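Local coordinates for protein methyl-accepting chemotaxis sensory transducer (Anaeromyxobacter dehalogenans, PDB 4K08) that probably senses small molecules in the periplasm through its Cache domain and passes the signal on to the chemotaxis machinery, at residues Arg51-Leu63 against Pro132-Asp144. Residues are numbered along the deposited sequence; the frame is centred on the assembly and turned at random.
Sequences RYDGSEYFWVNDL and PWGWVVGSGLYVD. With ACT (acetate ion), chain C.
Trp59 and Asn61 form antiparallel hydrogen-bonded pairs with Gly138 and Val136, the shortest of the four backbone bonds being Val136 N to Asn61 O at 2.6 Å, and the N-to-C directions of strand segments 59-62 and 135-142 lie 154° apart. At Trp59, chi1 of 73° puts CG between backbone N and carbonyl carbon, and chi2 near 90° then lays the indole over Gly138. Gly138 CA sits 3.7 Å from the centroid of the Trp59 six-membered ring, a CH-pi contact, while an acetate methyl covers the opposite face; a CB on Gly138 would collide with the indole. In the ring plane, Trp59 NE1 donates to Asn61 OD1 (3.0 Å); Asn61 ND2 donates to Asp62 O, holding both ends of an amide packed alongside Val136. Strand 135-142 is central in the antiparallel PAS-like sheet of this Cache domain. The acetate, probably from the crystallisation liquor, accepts a bond from Tyr57 OH at its O (2.5 Å) and others from Tyr110, His70 and Lys123, consistent with a ligand pocket. Replacing Trp59 by alanine is likely to uncover Gly138 and leave Asn61 OD1 without its indole donor. On the helix-covered face, Val60 CG1 rests over the Trp135 five-membered ring. Ser139 OG donates to Tyr57 O (2.7 Å) from above the carbonyl plane and meets Tyr52 OH at that ring's edge.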
ATOM      1  N   ARG A  51       3.283   5.525  10.943  1.00 20.39           N
ATOM      2  CA  ARG A  51       2.229   6.432  10.485  1.00 21.05           C
ATOM      3  C   ARG A  51       2.941   7.705  10.049  1.00 24.12           C
ATOM      4  O   ARG A  51       4.073   7.941  10.452  1.00 21.44           O
ATOM      5  CB  ARG A  51       1.250   6.735  11.639  1.00 19.03           C
ATOM      6  CG  ARG A  51       0.478   5.505  12.135  1.00 20.50           C
ATOM      7  CD  ARG A  51      -0.523   4.927  10.951  1.00 22.45           C
ATOM      8  NE  ARG A  51      -1.405   3.942  11.571  1.00 18.61           N
ATOM      9  CZ  ARG A  51      -0.991   2.721  11.925  1.00 23.01           C
ATOM     10  NH1 ARG A  51       0.264   2.337  11.615  1.00 19.39           N
ATOM     11  NH2 ARG A  51      -1.810   1.863  12.543  1.00 21.48           N
ATOM     12  N   TYR A  52       2.311   8.529   9.239  1.00 23.24           N
ATOM     13  CA  TYR A  52       2.861   9.861   9.001  1.00 28.19           C
ATOM     14  C   TYR A  52       1.746  10.887   9.037  1.00 29.44           C
ATOM     15  O   TYR A  52       0.543  10.524   8.878  1.00 22.98           O
ATOM     16  CB  TYR A  52       3.621   9.968   7.667  1.00 25.70           C
ATOM     17  CG  TYR A  52       2.829   9.657   6.393  1.00 27.26           C
ATOM     18  CD1 TYR A  52       2.630   8.334   5.969  1.00 25.29           C
ATOM     19  CD2 TYR A  52       2.292  10.683   5.612  1.00 28.15           C
ATOM     20  CE1 TYR A  52       1.912   8.035   4.761  1.00 27.38           C
ATOM     21  CE2 TYR A  52       1.571  10.404   4.442  1.00 28.67           C
ATOM     22  CZ  TYR A  52       1.386   9.081   4.026  1.00 27.56           C
ATOM     23  OH  TYR A  52       0.672   8.828   2.880  1.00 29.42           O
ATOM     24  N   ASP A  53       2.146  12.148   9.240  1.00 27.72           N
ATOM     25  CA  ASP A  53       1.204  13.291   9.219  1.00 31.04           C
ATOM     26  C   ASP A  53       0.037  12.938  10.103  1.00 29.73           C
ATOM     27  O   ASP A  53      -1.123  13.175   9.720  1.00 28.10           O
ATOM     28  CB  ASP A  53       0.683  13.630   7.792  1.00 31.27           C
ATOM     29  CG  ASP A  53       1.790  14.183   6.863  1.00 37.44           C
ATOM     30  OD1 ASP A  53       2.874  14.541   7.347  1.00 36.20           O
ATOM     31  OD2 ASP A  53       1.619  14.235   5.628  1.00 40.60           O
ATOM     32  N   GLY A  54       0.330  12.329  11.252  1.00 27.36           N
ATOM     33  CA  GLY A  54      -0.708  11.905  12.192  1.00 27.69           C
ATOM     34  C   GLY A  54      -1.151  10.446  11.966  1.00 28.30           C
ATOM     35  O   GLY A  54      -0.569   9.459  12.455  1.00 26.67           O
ATOM     36  N   SER A  55      -2.183  10.260  11.170  1.00 26.20           N
ATOM     37  CA  SER A  55      -2.754   8.931  11.110  1.00 28.12           C
ATOM     38  C   SER A  55      -2.680   8.310   9.692  1.00 24.76           C
ATOM     39  O   SER A  55      -3.244   7.244   9.455  1.00 22.57           O
ATOM     40  CB  SER A  55      -4.204   9.022  11.614  1.00 33.59           C
ATOM     41  OG  SER A  55      -4.961   9.686  10.593  1.00 37.53           O
ATOM     42  N   GLU A  56      -1.972   8.944   8.758  1.00 23.07           N
ATOM     43  CA  GLU A  56      -1.836   8.348   7.429  1.00 21.10           C
ATOM     44  C   GLU A  56      -1.007   7.049   7.535  1.00 25.79           C
ATOM     45  O   GLU A  56      -0.035   6.956   8.338  1.00 18.06           O
ATOM     46  CB  GLU A  56      -1.170   9.285   6.408  1.00 27.27           C
ATOM     47  CG  GLU A  56      -1.697  10.727   6.387  1.00 33.00           C
ATOM     48  CD  GLU A  56      -3.168  10.885   5.945  1.00 40.34           C
ATOM     49  OE1 GLU A  56      -3.864   9.920   5.493  1.00 34.42           O
ATOM     50  OE2 GLU A  56      -3.619  12.038   6.056  1.00 44.33           O
ATOM     51  N   TYR A  57      -1.348   6.055   6.719  1.00 21.54           N
ATOM     52  CA  TYR A  57      -0.768   4.714   6.920  1.00 20.65           C
ATOM     53  C   TYR A  57      -0.429   4.003   5.597  1.00 22.03           C
ATOM     54  O   TYR A  57      -0.847   4.452   4.495  1.00 22.39           O
ATOM     55  CB  TYR A  57      -1.757   3.874   7.723  1.00 19.09           C
ATOM     56  CG  TYR A  57      -3.032   3.622   6.909  1.00 19.76           C
ATOM     57  CD1 TYR A  57      -3.122   2.540   6.023  1.00 22.70           C
ATOM     58  CD2 TYR A  57      -4.138   4.482   7.044  1.00 22.44           C
ATOM     59  CE1 TYR A  57      -4.306   2.330   5.241  1.00 22.43           C
ATOM     60  CE2 TYR A  57      -5.318   4.279   6.302  1.00 21.85           C
ATOM     61  CZ  TYR A  57      -5.392   3.207   5.404  1.00 22.62           C
ATOM     62  OH  TYR A  57      -6.563   3.053   4.704  1.00 19.83           O
ATOM     63  N   PHE A  58       0.287   2.874   5.713  1.00 21.29           N
ATOM     64  CA  PHE A  58       0.702   2.062   4.557  1.00 24.08           C
ATOM     65  C   PHE A  58      -0.051   0.736   4.622  1.00 24.03           C
ATOM     66  O   PHE A  58      -0.332   0.294   5.713  1.00 22.02           O
ATOM     67  CB  PHE A  58       2.222   1.751   4.613  1.00 27.08           C
ATOM     68  CG  PHE A  58       3.102   2.987   4.606  1.00 26.28           C
ATOM     69  CD1 PHE A  58       3.382   3.660   3.416  1.00 27.53           C
ATOM     70  CD2 PHE A  58       3.619   3.503   5.801  1.00 24.51           C
ATOM     71  CE1 PHE A  58       4.166   4.820   3.423  1.00 27.32           C
ATOM     72  CE2 PHE A  58       4.404   4.628   5.814  1.00 26.55           C
ATOM     73  CZ  PHE A  58       4.680   5.301   4.620  1.00 26.25           C
ATOM     74  N   TRP A  59      -0.297   0.060   3.493  1.00 22.22           N
ATOM     75  CA  TRP A  59      -0.756  -1.320   3.536  1.00 25.37           C
ATOM     76  C   TRP A  59       0.053  -2.097   2.504  1.00 28.76           C
ATOM     77  O   TRP A  59       0.700  -1.522   1.641  1.00 24.55           O
ATOM     78  CB  TRP A  59      -2.271  -1.454   3.166  1.00 24.49           C
ATOM     79  CG  TRP A  59      -2.491  -1.230   1.659  1.00 25.86           C
ATOM     80  CD1 TRP A  59      -2.460  -2.195   0.639  1.00 26.92           C
ATOM     81  CD2 TRP A  59      -2.715   0.027   0.998  1.00 26.13           C
ATOM     82  NE1 TRP A  59      -2.693  -1.597  -0.586  1.00 26.84           N
ATOM     83  CE2 TRP A  59      -2.800  -0.243  -0.416  1.00 28.49           C
ATOM     84  CE3 TRP A  59      -2.840   1.351   1.442  1.00 26.23           C
ATOM     85  CZ2 TRP A  59      -3.026   0.763  -1.364  1.00 29.83           C
ATOM     86  CZ3 TRP A  59      -3.082   2.380   0.467  1.00 28.50           C
ATOM     87  CH2 TRP A  59      -3.167   2.068  -0.910  1.00 29.28           C
ATOM     88  N   VAL A  60      -0.000  -3.418   2.592  1.00 26.86           N
ATOM     89  CA  VAL A  60       0.661  -4.260   1.637  1.00 23.84           C
ATOM     90  C   VAL A  60      -0.343  -5.293   1.143  1.00 25.65           C
ATOM     91  O   VAL A  60      -1.012  -5.955   1.946  1.00 25.10           O
ATOM     92  CB  VAL A  60       1.867  -5.008   2.270  1.00 26.04           C
ATOM     93  CG1 VAL A  60       2.491  -5.964   1.189  1.00 28.18           C
ATOM     94  CG2 VAL A  60       2.903  -4.008   2.849  1.00 24.65           C
ATOM     95  N   ASN A  61      -0.460  -5.436  -0.172  1.00 27.30           N
ATOM     96  CA  ASN A  61      -1.170  -6.590  -0.709  1.00 31.23           C
ATOM     97  C   ASN A  61      -0.308  -7.295  -1.754  1.00 32.09           C
ATOM     98  O   ASN A  61       0.688  -6.734  -2.175  1.00 30.97           O
ATOM     99  CB  ASN A  61      -2.567  -6.220  -1.264  1.00 30.41           C
ATOM    100  CG  ASN A  61      -2.508  -5.281  -2.472  1.00 32.89           C
ATOM    101  OD1 ASN A  61      -2.572  -4.052  -2.328  1.00 31.02           O
ATOM    102  ND2 ASN A  61      -2.411  -5.861  -3.670  1.00 31.12           N
ATOM    103  N   ASP A  62      -0.688  -8.512  -2.151  1.00 28.81           N
ATOM    104  CA  ASP A  62       0.093  -9.227  -3.187  1.00 31.58           C
ATOM    105  C   ASP A  62      -0.649  -9.206  -4.510  1.00 33.97           C
ATOM    106  O   ASP A  62      -1.653  -8.469  -4.667  1.00 31.90           O
ATOM    107  CB  ASP A  62       0.471 -10.685  -2.807  1.00 31.96           C
ATOM    108  CG  ASP A  62      -0.741 -11.629  -2.686  1.00 34.23           C
ATOM    109  OD1 ASP A  62      -1.846 -11.385  -3.263  1.00 32.60           O
ATOM    110  OD2 ASP A  62      -0.580 -12.649  -1.969  1.00 36.58           O
ATOM    111  N   LEU A  63      -0.161  -9.997  -5.466  1.00 34.90           N
ATOM    112  CA  LEU A  63      -0.625  -9.858  -6.846  1.00 37.50           C
ATOM    113  C   LEU A  63      -1.879 -10.659  -7.178  1.00 38.19           C
ATOM    114  O   LEU A  63      -2.461 -10.468  -8.240  1.00 39.51           O
ATOM    115  CB  LEU A  63       0.525 -10.199  -7.823  1.00 41.73           C
ATOM    116  CG  LEU A  63       1.738  -9.256  -7.651  1.00 41.54           C
ATOM    117  CD1 LEU A  63       2.871  -9.697  -8.568  1.00 46.06           C
ATOM    118  CD2 LEU A  63       1.376  -7.790  -7.897  1.00 39.22           C
ATOM    119  N   PRO A 132      10.340  -9.052  -6.217  1.00 39.83           N
ATOM    120  CA  PRO A 132      10.787 -10.385  -5.780  1.00 41.86           C
ATOM    121  C   PRO A 132       9.802 -11.053  -4.795  1.00 43.17           C
ATOM    122  O   PRO A 132       9.866 -12.272  -4.664  1.00 42.00           O
ATOM    123  CB  PRO A 132      12.154 -10.111  -5.109  1.00 43.30           C
ATOM    124  CG  PRO A 132      12.656  -8.828  -5.763  1.00 44.05           C
ATOM    125  CD  PRO A 132      11.368  -8.014  -6.053  1.00 41.56           C
ATOM    126  N   TRP A 133       8.913 -10.302  -4.125  1.00 38.52           N
ATOM    127  CA  TRP A 133       7.992 -10.929  -3.181  1.00 38.95           C
ATOM    128  C   TRP A 133       6.555 -10.859  -3.668  1.00 38.76           C
ATOM    129  O   TRP A 133       5.632 -11.330  -2.983  1.00 37.84           O
ATOM    130  CB  TRP A 133       8.065 -10.238  -1.804  1.00 38.25           C
ATOM    131  CG  TRP A 133       9.383 -10.447  -1.084  1.00 39.25           C
ATOM    132  CD1 TRP A 133      10.344 -11.399  -1.357  1.00 38.55           C
ATOM    133  CD2 TRP A 133       9.869  -9.681   0.030  1.00 39.74           C
ATOM    134  NE1 TRP A 133      11.410 -11.256  -0.478  1.00 38.67           N
ATOM    135  CE2 TRP A 133      11.139 -10.220   0.390  1.00 39.61           C
ATOM    136  CE3 TRP A 133       9.353  -8.582   0.760  1.00 36.77           C
ATOM    137  CZ2 TRP A 133      11.904  -9.709   1.450  1.00 40.46           C
ATOM    138  CZ3 TRP A 133      10.118  -8.063   1.820  1.00 36.08           C
ATOM    139  CH2 TRP A 133      11.403  -8.627   2.144  1.00 38.43           C
ATOM    140  N   GLY A 134       6.362 -10.268  -4.839  1.00 36.87           N
ATOM    141  CA  GLY A 134       5.024 -10.121  -5.397  1.00 35.53           C
ATOM    142  C   GLY A 134       4.187  -9.171  -4.528  1.00 35.25           C
ATOM    143  O   GLY A 134       2.974  -9.373  -4.381  1.00 32.72           O
ATOM    144  N   TRP A 135       4.828  -8.165  -3.916  1.00 35.05           N
ATOM    145  CA  TRP A 135       4.119  -7.197  -3.066  1.00 34.60           C
ATOM    146  C   TRP A 135       3.722  -5.912  -3.799  1.00 36.32           C
ATOM    147  O   TRP A 135       4.450  -5.425  -4.676  1.00 37.52           O
ATOM    148  CB  TRP A 135       5.004  -6.767  -1.882  1.00 31.78           C
ATOM    149  CG  TRP A 135       5.057  -7.769  -0.813  1.00 31.32           C
ATOM    150  CD1 TRP A 135       4.523  -9.026  -0.833  1.00 31.68           C
ATOM    151  CD2 TRP A 135       5.645  -7.598   0.461  1.00 29.94           C
ATOM    152  NE1 TRP A 135       4.765  -9.658   0.363  1.00 33.11           N
ATOM    153  CE2 TRP A 135       5.442  -8.791   1.180  1.00 33.88           C
ATOM    154  CE3 TRP A 135       6.309  -6.526   1.083  1.00 32.02           C
ATOM    155  CZ2 TRP A 135       5.911  -8.962   2.499  1.00 33.99           C
ATOM    156  CZ3 TRP A 135       6.768  -6.691   2.378  1.00 31.62           C
ATOM    157  CH2 TRP A 135       6.580  -7.909   3.067  1.00 32.59           C
ATOM    158  N   VAL A 136       2.597  -5.344  -3.376  1.00 32.17           N
ATOM    159  CA  VAL A 136       2.234  -3.986  -3.735  1.00 33.26           C
ATOM    160  C   VAL A 136       2.209  -3.208  -2.427  1.00 31.57           C
ATOM    161  O   VAL A 136       1.580  -3.660  -1.487  1.00 29.41           O
ATOM    162  CB  VAL A 136       0.825  -3.932  -4.378  1.00 36.54           C
ATOM    163  CG1 VAL A 136       0.359  -2.453  -4.619  1.00 36.51           C
ATOM    164  CG2 VAL A 136       0.830  -4.747  -5.698  1.00 37.97           C
ATOM    165  N   VAL A 137       2.902  -2.079  -2.357  1.00 30.53           N
ATOM    166  CA  VAL A 137       2.917  -1.257  -1.129  1.00 30.76           C
ATOM    167  C   VAL A 137       2.259   0.083  -1.461  1.00 31.26           C
ATOM    168  O   VAL A 137       2.541   0.662  -2.529  1.00 33.37           O
ATOM    169  CB  VAL A 137       4.372  -1.016  -0.637  1.00 37.01           C
ATOM    170  CG1 VAL A 137       4.372  -0.301   0.728  1.00 35.67           C
ATOM    171  CG2 VAL A 137       5.120  -2.355  -0.564  1.00 33.75           C
ATOM    172  N   GLY A 138       1.343   0.552  -0.612  1.00 27.95           N
ATOM    173  CA  GLY A 138       0.569   1.739  -0.957  1.00 29.84           C
ATOM    174  C   GLY A 138       0.324   2.648   0.232  1.00 31.43           C
ATOM    175  O   GLY A 138       0.452   2.224   1.393  1.00 25.36           O
ATOM    176  N   SER A 139      -0.020   3.900  -0.070  1.00 30.59           N
ATOM    177  CA  SER A 139      -0.529   4.846   0.926  1.00 28.14           C
ATOM    178  C   SER A 139      -1.316   5.880   0.137  1.00 29.99           C
ATOM    179  O   SER A 139      -1.035   6.082  -1.052  1.00 29.58           O
ATOM    180  CB  SER A 139       0.605   5.531   1.722  1.00 24.58           C
ATOM    181  OG  SER A 139       0.074   6.341   2.763  1.00 26.04           O
ATOM    182  N   GLY A 140      -2.308   6.511   0.764  1.00 30.13           N
ATOM    183  CA  GLY A 140      -3.093   7.531   0.075  1.00 35.41           C
ATOM    184  C   GLY A 140      -3.446   8.741   0.941  1.00 34.94           C
ATOM    185  O   GLY A 140      -3.311   8.711   2.173  1.00 29.40           O
ATOM    186  N   LEU A 141      -3.917   9.807   0.294  1.00 31.76           N
ATOM    187  CA  LEU A 141      -4.454  10.970   1.003  1.00 34.06           C
ATOM    188  C   LEU A 141      -5.978  10.978   0.832  1.00 33.52           C
ATOM    189  O   LEU A 141      -6.539  10.445  -0.155  1.00 36.03           O
ATOM    190  CB  LEU A 141      -3.855  12.279   0.447  1.00 36.18           C
ATOM    191  CG  LEU A 141      -4.171  12.449  -1.066  1.00 40.85           C
ATOM    192  CD1 LEU A 141      -5.303  13.420  -1.280  1.00 42.20           C
ATOM    193  CD2 LEU A 141      -2.983  12.900  -1.868  1.00 46.25           C
ATOM    194  N   TYR A 142      -6.640  11.600   1.789  1.00 28.88           N
ATOM    195  CA  TYR A 142      -8.070  11.764   1.743  1.00 34.55           C
ATOM    196  C   TYR A 142      -8.307  13.156   1.142  1.00 40.23           C
ATOM    197  O   TYR A 142      -7.894  14.185   1.707  1.00 35.33           O
ATOM    198  CB  TYR A 142      -8.685  11.581   3.123  1.00 28.96           C
ATOM    199  CG  TYR A 142      -8.530  10.132   3.563  1.00 31.87           C
ATOM    200  CD1 TYR A 142      -9.518   9.171   3.225  1.00 27.19           C
ATOM    201  CD2 TYR A 142      -7.376   9.704   4.267  1.00 30.50           C
ATOM    202  CE1 TYR A 142      -9.359   7.803   3.569  1.00 23.56           C
ATOM    203  CE2 TYR A 142      -7.205   8.342   4.638  1.00 28.24           C
ATOM    204  CZ  TYR A 142      -8.193   7.405   4.287  1.00 27.34           C
ATOM    205  OH  TYR A 142      -8.063   6.082   4.631  1.00 24.69           O
ATOM    206  N   VAL A 143      -8.906  13.136  -0.047  1.00 35.62           N
ATOM    207  CA  VAL A 143      -9.145  14.347  -0.837  1.00 39.19           C
ATOM    208  C   VAL A 143      -9.710  15.484   0.004  1.00 49.53           C
ATOM    209  O   VAL A 143      -9.226  16.602  -0.111  1.00 49.53           O
ATOM    210  CB  VAL A 143     -10.093  14.111  -2.032  1.00 37.70           C
ATOM    211  CG1 VAL A 143     -10.415  15.475  -2.722  1.00 39.30           C
ATOM    212  CG2 VAL A 143      -9.488  13.100  -3.033  1.00 37.21           C
ATOM    213  N   ASP A 144     -10.696  15.210   0.854  1.00 61.86           N
ATOM    214  CA  ASP A 144     -11.303  16.269   1.665  1.00 68.49           C
ATOM    215  C   ASP A 144     -10.466  16.652   2.901  1.00 77.97           C
ATOM    216  O   ASP A 144      -9.977  15.795   3.655  1.00 81.43           O
ATOM    217  CB  ASP A 144     -12.716  15.855   2.086  1.00 56.72           C
TER
HETATM  218  C   ACT C 201      -6.461   1.577   1.554  1.00 27.52           C
HETATM  219  O   ACT C 201      -6.450   1.401   2.830  1.00 21.60           O
HETATM  220  OXT ACT C 201      -6.532   2.753   1.112  1.00 22.70           O
HETATM  221  CH3 ACT C 201      -6.382   0.435   0.532  1.00 25.11           C
HETATM  222  O   HOH W   1      -1.546  10.974   3.199  1.00 42.36           O
HETATM  223  O   HOH W   2      -3.539   7.425   4.869  1.00 22.76           O
HETATM  224  O   HOH W   3      -5.259  12.595   4.147  1.00 30.80           O
HETATM  225  O   HOH W   4      -3.404   5.214   3.341  1.00 17.42           O